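Local coordinates for arginase 1, mitochondrial (Arabidopsis thaliana, PDB 6VSU), which hydrolyses L-arginine to urea and L-ornithine with two manganese ions per subunit, and also converts agmatine to putrescine, at residues T44-V49 against K310-L315; K85-P90 against E314-I319. All blocks are in the same frame, centred on the assembly; numbering follows the deposited sequence.

The C-terminal helix 303-319 of this arginase packs against two different early parts of the chain. Contact 1 sets its middle, 310-315, against strand 43-48 of the parallel sheet; contact 2 sets its last turns, 314-319, against the loop 85-90 that leads into strand 93-98. Strand and loop come early in the chain, and both contacts close on the same late helix, sharing Glu314 and Leu315, with centres about 9 Å apart. Thr44 OG1 ties them, probably hydrogen-bonding to Ala316 O at 3.1 Å. An early strand and an early loop are thereby packed against the C-terminal helix within one alpha/beta fold, where that helix covers the sheet.

Contact 1: residues T44-V49 against K310-L315; sequences TSLLGV and KLVREL
Leu46 and Val312 meet tip to tip, methyl against methyl, with Leu46 CD2 lying 3.6 Å from Val312 CG1. Each torsion brings its branch to the meeting point. Leu46 holds CG anti to its carbonyl carbon (chi1 -55°), and CD2 leans to the helix; on Val312 it is CG1 that stands opposite the backbone N (chi1 169°) and reaches the strand. The backbones stay well apart, Leu46 CA and Val312 CA being 8.7 Å from each other. Two residues earlier on the strand, Thr44 directs its CB at the helix, but OG1 stops 4.4 Å from Leu315 O and has its strongest partner in Ser320 OG, beyond the two segments.

The next shell positions the strand and the helix. Strand 43-48 pairs with strand 93-98, through backbone bonds of Leu46 to Thr94 and Val96, and with strand 131-136, through those of Ser45 to Arg132 and Leu134. Leu46 also packs on Leu93 and Asp95, while Val312 touches Leu136 and Leu315 touches Leu134.

This is helix-on-sheet packing in an alpha/beta fold, fully buried. Between these two segments the attraction is dispersive, carried by branched aliphatic ends, and the directional bonding of the Thr44 hydroxyl falls to the last turn of the helix and the residue just after it.

Contact 2: residues K85-P90 against E314-I319; sequences KELKDP and ELAAKI
Lys85 and Leu87 bring a loop containing a type I beta turn, Glu86 to Asp89, against the last turns of helix 303-319, in the connection between helix 64-72 and strand 93-98 of this alpha/beta arginase fold. Polar and apolar contacts divide between the two residues.

The polar link is one hydrogen bond, from Lys85 NZ to Ala317 O at 3.0 Å. The ammonium lies in the carbonyl plane, and the C=O...N angle of 155° places it not far from the extension of the C=O bond. Ala317 is near the C-terminal end of the helix, where the negative end of the helix dipole would be expected to favour a cation. The side chain spans the gap because it runs extended beyond CG. With an alanine here, Ala317 O would probably lose its cationic donor and the Ala317 methyl would be less covered.

Apolar contact accompanies it on both residues. The methylene CD of Lys85 lies 4.2 Å from Ala317 CB, the chain passing alongside the end of the helix before its nitrogen reaches the carbonyl. Leu87 meets the preceding residue more loosely, CD2 standing 4.5 Å from Ala316 CB; its other methyl, CD1, packs against the guanidinium carbon of Arg313, and the side chain also rests on Thr81.

Bonds within the loop hold its shape. Lys85 N is bonded to Thr81 OG1, and the backbone of Leu87 pairs with Ser79; the Leu87 side chain lies about 7 Å from that of Asn78, which binds L-ornithine. The turn closes through Asp89 N to Glu86 O, 3.1 Å, and Glu86 OE2, also bonded to Ser79 OG, accepts Lys88 N through its anti lone pair, at an N-H...O angle of 167°.

Contact 1: residues T44-V49 against K310-L315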
loop_
_atom_site.group_PDB
_atom_site.type_symbol
_atom_site.label_atom_id
_atom_site.label_comp_id
_atom_site.label_asym_id
_atom_site.label_seq_id
_atom_site.Cartn_x
_atom_site.Cartn_y
_atom_site.Cartn_z
ATOM N N THR E 44 4.056 -32.478 16.660
ATOM C CA THR E 44 3.466 -31.749 15.516
ATOM C C THR E 44 4.443 -31.744 14.327
ATOM O O THR E 44 5.642 -31.406 14.474
ATOM C CB THR E 44 3.160 -30.314 15.912
ATOM O OG1 THR E 44 2.367 -30.299 17.097
ATOM C CG2 THR E 44 2.437 -29.622 14.788
ATOM N N SER E 45 3.941 -32.085 13.152
ATOM C CA SER E 45 4.699 -32.035 11.895
ATOM C C SER E 45 3.836 -31.321 10.872
ATOM O O SER E 45 2.720 -31.756 10.659
ATOM C CB SER E 45 5.076 -33.394 11.469
ATOM O OG SER E 45 6.201 -33.331 10.637
ATOM N N LEU E 46 4.343 -30.208 10.335
ATOM C CA LEU E 46 3.640 -29.382 9.338
ATOM C C LEU E 46 3.592 -30.121 8.016
ATOM O O LEU E 46 4.564 -30.787 7.648
ATOM C CB LEU E 46 4.366 -28.059 9.159
ATOM C CG LEU E 46 4.598 -27.246 10.420
ATOM C CD1 LEU E 46 5.178 -25.875 10.049
ATOM C CD2 LEU E 46 3.318 -27.059 11.204
ATOM N N LEU E 47 2.473 -30.032 7.350
ATOM C CA LEU E 47 2.306 -30.521 5.973
ATOM C C LEU E 47 1.590 -29.436 5.175
ATOM O O LEU E 47 0.503 -29.062 5.567
ATOM C CB LEU E 47 1.500 -31.810 5.977
ATOM C CG LEU E 47 1.203 -32.363 4.599
ATOM C CD1 LEU E 47 2.471 -32.807 3.915
ATOM C CD2 LEU E 47 0.237 -33.525 4.694
ATOM N N GLY E 48 2.238 -28.895 4.146
ATOM C CA GLY E 48 1.688 -27.823 3.333
ATOM C C GLY E 48 0.866 -28.407 2.235
ATOM O O GLY E 48 1.268 -29.486 1.650
ATOM N N VAL E 49 -0.290 -27.803 1.992
ATOM C CA VAL E 49 -1.120 -28.207 0.830
ATOM C C VAL E 49 -1.475 -26.959 0.039
ATOM O O VAL E 49 -2.448 -26.267 0.384
ATOM C CB VAL E 49 -2.351 -28.974 1.321
ATOM C CG1 VAL E 49 -3.094 -29.529 0.110
ATOM C CG2 VAL E 49 -1.944 -30.094 2.271
ATOM N N LYS E 310 1.283 -17.586 14.076
ATOM C CA LYS E 310 1.129 -17.701 15.542
ATOM C C LYS E 310 0.041 -18.756 15.868
ATOM O O LYS E 310 0.196 -19.500 16.876
ATOM C CB LYS E 310 0.887 -16.350 16.195
ATOM C CG LYS E 310 0.876 -16.491 17.707
ATOM C CD LYS E 310 1.113 -15.298 18.478
ATOM C CE LYS E 310 1.113 -15.476 19.983
ATOM N NZ LYS E 310 1.367 -14.169 20.643
ATOM N N LEU E 311 -1.001 -18.884 15.034
ATOM C CA LEU E 311 -1.999 -19.970 15.173
ATOM C C LEU E 311 -1.294 -21.295 15.006
ATOM O O LEU E 311 -1.623 -22.255 15.801
ATOM C CB LEU E 311 -3.105 -19.846 14.121
ATOM C CG LEU E 311 -4.013 -18.632 14.280
ATOM C CD1 LEU E 311 -4.919 -18.421 13.092
ATOM C CD2 LEU E 311 -4.809 -18.798 15.533
ATOM N N VAL E 312 -0.442 -21.426 13.994
ATOM C CA VAL E 312 0.298 -22.702 13.799
ATOM C C VAL E 312 1.153 -22.980 15.048
ATOM O O VAL E 312 1.103 -24.099 15.585
ATOM C CB VAL E 312 1.123 -22.746 12.501
ATOM C CG1 VAL E 312 2.072 -23.940 12.458
ATOM C CG2 VAL E 312 0.200 -22.767 11.292
ATOM N N ARG E 313 1.824 -21.971 15.559
ATOM C CA ARG E 313 2.740 -22.188 16.696
ATOM C C ARG E 313 1.934 -22.630 17.946
ATOM O O ARG E 313 2.406 -23.550 18.664
ATOM C CB ARG E 313 3.530 -20.901 16.957
ATOM C CG ARG E 313 4.568 -20.525 15.901
ATOM C CD ARG E 313 4.982 -19.078 16.070
ATOM N NE ARG E 313 5.473 -18.727 17.390
ATOM C CZ ARG E 313 6.667 -18.291 17.677
ATOM N NH1 ARG E 313 7.565 -18.042 16.740
ATOM N NH2 ARG E 313 6.956 -18.049 18.933
ATOM N N GLU E 314 0.832 -21.941 18.236
ATOM C CA GLU E 314 -0.009 -22.254 19.419
ATOM C C GLU E 314 -0.610 -23.659 19.269
ATOM O O GLU E 314 -0.616 -24.385 20.243
ATOM C CB GLU E 314 -0.995 -21.113 19.669
ATOM C CG GLU E 314 -0.312 -19.826 20.100
ATOM C CD GLU E 314 0.560 -19.952 21.334
ATOM O OE1 GLU E 314 0.067 -20.453 22.343
ATOM O OE2 GLU E 314 1.722 -19.575 21.267
ATOM N N LEU E 315 -1.041 -24.027 18.062
ATOM C CA LEU E 315 -1.592 -25.374 17.823
ATOM C C LEU E 315 -0.487 -26.396 18.063
ATOM O O LEU E 315 -0.747 -27.531 18.573
ATOM C CB LEU E 315 -2.134 -25.469 16.402
ATOM C CG LEU E 315 -3.512 -24.859 16.184
ATOM C CD1 LEU E 315 -3.846 -24.812 14.682
ATOM C CD2 LEU E 315 -4.628 -25.615 16.930
#

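Contact 2: residues K85-P90 against E314-I319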
loop_
_atom_site.group_PDB
_atom_site.type_symbol
_atom_site.label_atom_id
_atom_site.label_comp_id
_atom_site.label_asym_id
_atom_site.label_seq_id
_atom_site.Cartn_x
_atom_site.Cartn_y
_atom_site.Cartn_z
ATOM N N LYS E 85 6.659 -23.568 25.189
ATOM C CA LYS E 85 7.274 -24.651 24.374
ATOM C C LYS E 85 8.303 -24.060 23.413
ATOM O O LYS E 85 8.130 -22.934 22.964
ATOM C CB LYS E 85 6.206 -25.483 23.692
ATOM C CG LYS E 85 5.419 -26.228 24.749
ATOM C CD LYS E 85 4.862 -27.493 24.314
ATOM C CE LYS E 85 4.396 -28.366 25.465
ATOM N NZ LYS E 85 3.397 -29.314 24.915
ATOM N N GLU E 86 9.347 -24.834 23.171
ATOM C CA GLU E 86 10.502 -24.454 22.344
ATOM C C GLU E 86 10.321 -25.085 20.960
ATOM O O GLU E 86 10.441 -26.320 20.834
ATOM C CB GLU E 86 11.774 -24.891 23.070
ATOM C CG GLU E 86 13.061 -24.576 22.305
ATOM C CD GLU E 86 13.185 -23.124 21.855
ATOM O OE1 GLU E 86 13.365 -22.228 22.776
ATOM O OE2 GLU E 86 12.942 -22.874 20.625
ATOM N N LEU E 87 10.079 -24.232 19.966
ATOM C CA LEU E 87 9.734 -24.603 18.578
ATOM C C LEU E 87 10.970 -25.128 17.854
ATOM O O LEU E 87 10.786 -25.848 16.890
ATOM C CB LEU E 87 9.154 -23.378 17.860
ATOM C CG LEU E 87 7.764 -22.959 18.302
ATOM C CD1 LEU E 87 7.424 -21.590 17.750
ATOM C CD2 LEU E 87 6.713 -23.998 17.874
ATOM N N LYS E 88 12.179 -24.854 18.320
ATOM C CA LYS E 88 13.393 -25.442 17.708
ATOM C C LYS E 88 13.624 -26.877 18.177
ATOM O O LYS E 88 14.517 -27.493 17.581
ATOM C CB LYS E 88 14.626 -24.603 18.036
ATOM C CG LYS E 88 14.638 -23.239 17.383
ATOM C CD LYS E 88 15.668 -22.357 17.998
ATOM C CE LYS E 88 15.671 -20.999 17.332
ATOM N NZ LYS E 88 16.570 -20.122 18.126
ATOM N N ASP E 89 12.919 -27.358 19.207
ATOM C CA ASP E 89 12.867 -28.805 19.592
ATOM C C ASP E 89 12.013 -29.568 18.586
ATOM O O ASP E 89 10.829 -29.310 18.430
ATOM C CB ASP E 89 12.319 -28.960 20.998
ATOM C CG ASP E 89 12.491 -30.307 21.638
ATOM O OD1 ASP E 89 12.763 -31.298 20.893
ATOM O OD2 ASP E 89 12.312 -30.356 22.894
ATOM N N PRO E 90 12.609 -30.459 17.775
ATOM C CA PRO E 90 11.850 -31.282 16.825
ATOM C C PRO E 90 10.673 -32.039 17.451
ATOM O O PRO E 90 9.645 -32.240 16.777
ATOM C CB PRO E 90 12.873 -32.292 16.305
ATOM C CG PRO E 90 14.230 -31.629 16.526
ATOM C CD PRO E 90 14.065 -30.721 17.741
ATOM N N GLU E 314 0.832 -21.941 18.236
ATOM C CA GLU E 314 -0.009 -22.254 19.419
ATOM C C GLU E 314 -0.610 -23.659 19.269
ATOM O O GLU E 314 -0.616 -24.385 20.243
ATOM C CB GLU E 314 -0.995 -21.113 19.669
ATOM C CG GLU E 314 -0.312 -19.826 20.100
ATOM C CD GLU E 314 0.560 -19.952 21.334
ATOM O OE1 GLU E 314 0.067 -20.453 22.343
ATOM O OE2 GLU E 314 1.722 -19.575 21.267
ATOM N N LEU E 315 -1.041 -24.027 18.062
ATOM C CA LEU E 315 -1.592 -25.374 17.823
ATOM C C LEU E 315 -0.487 -26.396 18.063
ATOM O O LEU E 315 -0.747 -27.531 18.573
ATOM C CB LEU E 315 -2.134 -25.469 16.402
ATOM C CG LEU E 315 -3.512 -24.859 16.184
ATOM C CD1 LEU E 315 -3.846 -24.812 14.682
ATOM C CD2 LEU E 315 -4.628 -25.615 16.930
ATOM N N ALA E 316 0.713 -26.096 17.583
ATOM C CA ALA E 316 1.831 -27.029 17.711
ATOM C C ALA E 316 2.035 -27.276 19.212
ATOM O O ALA E 316 2.302 -28.396 19.570
ATOM C CB ALA E 316 3.081 -26.475 17.061
ATOM N N ALA E 317 1.972 -26.225 20.037
ATOM C CA ALA E 317 2.250 -26.345 21.487
ATOM C C ALA E 317 1.196 -27.246 22.123
ATOM O O ALA E 317 1.507 -27.920 23.095
ATOM C CB ALA E 317 2.277 -24.982 22.139
ATOM N N LYS E 318 0.005 -27.287 21.528
ATOM C CA LYS E 318 -1.118 -28.086 22.036
ATOM C C LYS E 318 -1.062 -29.533 21.531
ATOM O O LYS E 318 -1.492 -30.468 22.259
ATOM C CB LYS E 318 -2.399 -27.403 21.582
ATOM C CG LYS E 318 -3.642 -27.984 22.187
ATOM C CD LYS E 318 -4.808 -27.035 22.130
ATOM C CE LYS E 318 -5.925 -27.492 23.049
ATOM N NZ LYS E 318 -5.662 -27.008 24.406
ATOM N N ILE E 319 -0.691 -29.723 20.274
ATOM C CA ILE E 319 -0.621 -31.087 19.688
ATOM C C ILE E 319 0.580 -31.823 20.331
ATOM O O ILE E 319 0.424 -32.981 20.710
ATOM C CB ILE E 319 -0.601 -30.992 18.147
ATOM C CG1 ILE E 319 -1.933 -30.421 17.638
ATOM C CG2 ILE E 319 -0.230 -32.329 17.481
ATOM C CD1 ILE E 319 -1.902 -30.064 16.167
#